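Local atomic coordinates of nisin biosynthesis protein NisC (Lactococcus lactis subsp. lactis, PDB entry 2G0D), a protein that catalyses formation of the thioether rings of the lantibiotic nisin as a zinc-containing cyclase with an alpha-toroid fold. Residues D135-L140 and G203-L208. Sequence-based numbering, arbitrary orientation.
Sequences DVIEGL and GLAHGL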
loop_
_atom_site.group_PDB
_atom_site.type_symbol
_atom_site.label_atom_id
_atom_site.label_comp_id
_atom_site.label_asym_id
_atom_site.label_seq_id
_atom_site.Cartn_x
_atom_site.Cartn_y
_atom_site.Cartn_z
ATOM N N ASP A 135 10.008 -3.367 0.451
ATOM C CA ASP A 135 8.869 -2.524 0.865
ATOM C C ASP A 135 7.598 -2.668 0.031
ATOM O O ASP A 135 7.517 -3.465 -0.887
ATOM C CB ASP A 135 9.285 -1.040 1.107
ATOM C CG ASP A 135 9.413 -0.197 -0.176
ATOM O OD1 ASP A 135 9.905 0.963 -0.085
ATOM O OD2 ASP A 135 9.030 -0.655 -1.263
ATOM N N VAL A 136 6.595 -1.883 0.384
ATOM C CA VAL A 136 5.288 -1.967 -0.263
ATOM C C VAL A 136 5.345 -1.281 -1.635
ATOM O O VAL A 136 4.845 -1.804 -2.632
ATOM C CB VAL A 136 4.187 -1.347 0.663
ATOM C CG1 VAL A 136 2.896 -1.171 -0.091
ATOM C CG2 VAL A 136 4.005 -2.217 1.911
ATOM N N ILE A 137 5.975 -0.118 -1.686
ATOM C CA ILE A 137 5.900 0.726 -2.880
ATOM C C ILE A 137 6.665 0.137 -4.087
ATOM O O ILE A 137 6.086 -0.033 -5.165
ATOM C CB ILE A 137 6.320 2.184 -2.534
ATOM C CG1 ILE A 137 5.515 2.690 -1.315
ATOM C CG2 ILE A 137 6.210 3.119 -3.760
ATOM C CD1 ILE A 137 3.973 2.796 -1.539
ATOM N N GLU A 138 7.942 -0.201 -3.890
ATOM C CA GLU A 138 8.773 -0.760 -4.958
ATOM C C GLU A 138 9.232 -2.201 -4.716
ATOM O O GLU A 138 9.686 -2.857 -5.643
ATOM C CB GLU A 138 9.999 0.134 -5.249
ATOM C CG GLU A 138 9.639 1.577 -5.632
ATOM C CD GLU A 138 8.775 1.689 -6.885
ATOM O OE1 GLU A 138 8.888 0.829 -7.771
ATOM O OE2 GLU A 138 7.979 2.648 -6.989
ATOM N N GLY A 139 9.113 -2.696 -3.483
ATOM C CA GLY A 139 9.732 -3.991 -3.139
ATOM C C GLY A 139 8.795 -5.188 -3.072
ATOM O O GLY A 139 7.663 -5.140 -3.546
ATOM N N LEU A 140 9.271 -6.255 -2.450
ATOM C CA LEU A 140 8.654 -7.571 -2.533
ATOM C C LEU A 140 7.337 -7.669 -1.773
ATOM O O LEU A 140 6.469 -8.460 -2.158
ATOM C CB LEU A 140 9.627 -8.648 -2.024
ATOM C CG LEU A 140 10.927 -8.913 -2.828
ATOM C CD1 LEU A 140 11.709 -10.106 -2.285
ATOM C CD2 LEU A 140 10.639 -9.145 -4.296
ATOM N N GLY A 203 7.733 2.774 9.042
ATOM C CA GLY A 203 6.529 3.129 8.293
ATOM C C GLY A 203 5.906 1.907 7.655
ATOM O O GLY A 203 6.557 0.877 7.497
ATOM N N LEU A 204 4.639 2.021 7.289
ATOM C CA LEU A 204 3.950 0.949 6.579
ATOM C C LEU A 204 4.490 0.796 5.166
ATOM O O LEU A 204 4.788 -0.322 4.710
ATOM C CB LEU A 204 2.441 1.239 6.515
ATOM C CG LEU A 204 1.585 0.183 5.797
ATOM C CD1 LEU A 204 1.437 -1.011 6.709
ATOM C CD2 LEU A 204 0.221 0.703 5.421
ATOM N N ALA A 205 4.583 1.928 4.476
ATOM C CA ALA A 205 4.930 1.988 3.055
ATOM C C ALA A 205 6.361 1.516 2.754
ATOM O O ALA A 205 6.606 0.892 1.713
ATOM C CB ALA A 205 4.721 3.412 2.532
ATOM N N HIS A 206 7.289 1.802 3.669
ATOM C CA HIS A 206 8.705 1.588 3.415
ATOM C C HIS A 206 9.441 0.800 4.490
ATOM O O HIS A 206 10.666 0.619 4.406
ATOM C CB HIS A 206 9.408 2.943 3.227
ATOM C CG HIS A 206 8.865 3.758 2.105
ATOM N ND1 HIS A 206 8.950 3.359 0.789
ATOM C CD2 HIS A 206 8.273 4.977 2.090
ATOM C CE1 HIS A 206 8.419 4.285 0.012
ATOM N NE2 HIS A 206 7.995 5.277 0.778
ATOM N N GLY A 207 8.716 0.352 5.507
ATOM C CA GLY A 207 9.350 -0.190 6.693
ATOM C C GLY A 207 8.701 -1.446 7.226
ATOM O O GLY A 207 8.078 -2.216 6.471
ATOM N N LEU A 208 8.839 -1.624 8.543
ATOM C CA LEU A 208 8.630 -2.902 9.231
ATOM C C LEU A 208 7.160 -3.326 9.316
ATOM O O LEU A 208 6.837 -4.517 9.204
ATOM C CB LEU A 208 9.264 -2.836 10.643
ATOM C CG LEU A 208 9.641 -4.120 11.402
ATOM C CD1 LEU A 208 10.854 -4.862 10.793
ATOM C CD2 LEU A 208 9.858 -3.848 12.874
#
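D135 and H206 join two loops of NisC through a histidine-carboxylate hydrogen bond. ND1 of H206 donates to OD1 of D135 over 2.7 Å, almost straight at 175°. OD1 lies in the ring plane, at the edge, whereas the nitrogen reaches the oxygen from above the carboxylate plane, the two planes being turned 49° apart. The side chains run side by side in the same direction; the bond from CA to CB of H206 points away from loop 135-140 overall, but with CG anti to the carbonyl carbon (chi1 -59°) the ring end comes back to it. The other carboxylate oxygen serves its own loop: OD2 of D135 accepts from E138 N at 2.9 Å on its syn lone pair, an Asx motif, and also from G139 N at 3.0 Å; this double grip should fix the rotation of the carboxylate presented to H206. A backbone bond adds a second tie, V136 N to A205 O at 3.1 Å. Van der Waals contacts surround these bonds. CG1 of I137 rests 3.6 Å from CE1 of H206, meeting the ring obliquely, and makes an apolar contact of 4.0 Å with CB of A205, which itself covers part of one face of the imidazole. CG2 of V136 packs against the carbonyl O of L204 at 3.5 Å. The contact is largely buried, with the side chain of A205 about 6 Å from the zinc ion; that side chain also touches C278, a zinc ligand, and the two residues share a backbone hydrogen bond. G139 and G207 are N-caps: 135-140 links helix 131-134 to helix 140-147, while 203-208 runs from strand 200-201 into helix 208-221. The contact thus joins the N-terminal approaches of helices 140-147 and 208-221 near the zinc site of the alpha toroid.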